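Local structure of monopolin complex subunit CSM1 (Candida glabrata, 6MJC) at residues K84-P87 / D88-E92. The protein is a subunit of the monopolin complex and binds the kinetochore protein Dsn1, a contact that probably recruits monopolin to the kinetochore. Numbering follows the deposited sequence.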
# COMPACT_ATOMS: atom_id res chain seq x y z
N LYS A 84 -8.80 -11.70 11.51
CA LYS A 84 -8.45 -13.09 11.75
C LYS A 84 -7.40 -13.56 10.76
O LYS A 84 -6.54 -14.38 11.09
CB LYS A 84 -9.67 -14.00 11.60
CG LYS A 84 -10.76 -13.85 12.62
CD LYS A 84 -11.91 -14.86 12.30
CE LYS A 84 -13.25 -14.39 12.84
NZ LYS A 84 -14.39 -15.26 12.39
N LYS A 85 -7.45 -13.04 9.54
CA LYS A 85 -6.69 -13.62 8.44
C LYS A 85 -5.34 -12.95 8.29
O LYS A 85 -4.36 -13.61 7.94
CB LYS A 85 -7.47 -13.51 7.12
CG LYS A 85 -8.76 -14.32 7.09
CD LYS A 85 -9.23 -14.68 5.67
CE LYS A 85 -10.07 -13.59 5.04
NZ LYS A 85 -10.64 -14.02 3.73
N LEU A 86 -5.28 -11.58 8.55
CA LEU A 86 -4.03 -10.92 8.25
C LEU A 86 -3.21 -10.66 9.52
O LEU A 86 -3.77 -10.50 10.61
CB LEU A 86 -4.25 -9.57 7.56
CG LEU A 86 -5.28 -9.44 6.44
CD1 LEU A 86 -5.05 -8.05 5.78
CD2 LEU A 86 -5.38 -10.47 5.43
N PRO A 87 -1.90 -10.52 9.36
CA PRO A 87 -1.06 -10.20 10.51
C PRO A 87 -1.32 -8.79 11.02
O PRO A 87 -1.76 -7.90 10.29
CB PRO A 87 0.38 -10.36 9.97
CG PRO A 87 0.26 -10.38 8.48
CD PRO A 87 -1.12 -10.83 8.14
N ASP A 88 -1.09 -8.61 12.32
CA ASP A 88 -1.36 -7.30 12.96
C ASP A 88 -0.73 -6.14 12.21
O ASP A 88 -1.29 -5.03 12.15
CB ASP A 88 -0.82 -7.28 14.40
CG ASP A 88 -1.58 -8.17 15.36
OD1 ASP A 88 -2.63 -8.70 14.96
OD2 ASP A 88 -1.14 -8.32 16.53
N TYR A 89 0.46 -6.34 11.65
CA TYR A 89 1.14 -5.19 11.05
C TYR A 89 0.46 -4.67 9.81
O TYR A 89 0.71 -3.50 9.42
CB TYR A 89 2.59 -5.52 10.77
CG TYR A 89 2.84 -6.73 9.93
CD1 TYR A 89 2.63 -6.72 8.57
CD2 TYR A 89 3.34 -7.89 10.51
CE1 TYR A 89 2.87 -7.86 7.79
CE2 TYR A 89 3.63 -9.02 9.73
CZ TYR A 89 3.37 -9.00 8.39
OH TYR A 89 3.63 -10.14 7.66
N LEU A 90 -0.40 -5.47 9.19
CA LEU A 90 -1.11 -4.96 8.03
C LEU A 90 -2.30 -4.08 8.39
O LEU A 90 -3.01 -3.64 7.48
CB LEU A 90 -1.55 -6.11 7.13
CG LEU A 90 -0.45 -6.89 6.40
CD1 LEU A 90 -1.05 -7.95 5.53
CD2 LEU A 90 0.39 -5.90 5.58
N PHE A 91 -2.53 -3.80 9.65
CA PHE A 91 -3.52 -2.82 10.11
C PHE A 91 -2.83 -1.56 10.63
O PHE A 91 -3.45 -0.72 11.31
CB PHE A 91 -4.43 -3.50 11.16
CG PHE A 91 -5.18 -4.67 10.57
CD1 PHE A 91 -6.31 -4.48 9.77
CD2 PHE A 91 -4.69 -5.98 10.70
CE1 PHE A 91 -6.95 -5.55 9.14
CE2 PHE A 91 -5.32 -7.04 10.11
CZ PHE A 91 -6.44 -6.85 9.31
N GLU A 92 -1.55 -1.38 10.31
CA GLU A 92 -0.89 -0.12 10.59
C GLU A 92 -0.15 0.44 9.39
O GLU A 92 0.15 -0.27 8.41
CB GLU A 92 0.11 -0.24 11.74
CG GLU A 92 0.88 -1.50 11.75
CD GLU A 92 1.68 -1.65 13.02
OE1 GLU A 92 2.13 -0.62 13.56
OE2 GLU A 92 1.86 -2.80 13.48
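Pro87 lies over one face of the Tyr89 ring. Pro87 CB sits 3.8 Å from the centroid of the Tyr89 ring, 23° off its normal, which makes a CH-pi contact. Further out along the phenol, Pro87 CG meets Tyr89 CZ at 3.4 Å. The tyrosine reaches back over the proline because its CG stands between the backbone N and the carbonyl carbon, with chi1 at 55°. Leu90 approaches the same pyrrolidine obliquely, and Leu90 CD1 comes to 3.9 Å from Pro87 CD. Leu90 CD1 also meets Leu86 CD1 at 4.0 Å, where the two leucine side chains cross at about a right angle. Residues 88-90 form a short 3-10 turn in the loop between helix 76-85 and strand 94-96, the outermost on its side of the antiparallel sheet within this chain. Leu86 is the first residue after helix 76-85 to leave helical geometry, and Pro87 leads into the turn. One bond starts the 3-10 pattern: Leu90 N donates to Pro87 O at 3.0 Å. The donor stands 47° out of the carbonyl plane. Asp88 O then accepts from Phe91 N in the same i to i+3 spacing. Phe91 turns its ring back toward the helix end. Phe91 CE2 touches Leu86 CB at 3.7 Å. Phe91 CD2 lies 3.5 Å from Pro87 O. The ring also packs on Leu79, Leu82 and Gln83 of helix 76-85, while Leu86 rests on Ser111 and Leu112 of helix 101-113. Outside the two segments, basic side chains of the bound Dsn1 peptide pack on Tyr89 and pair with Glu92 OE2.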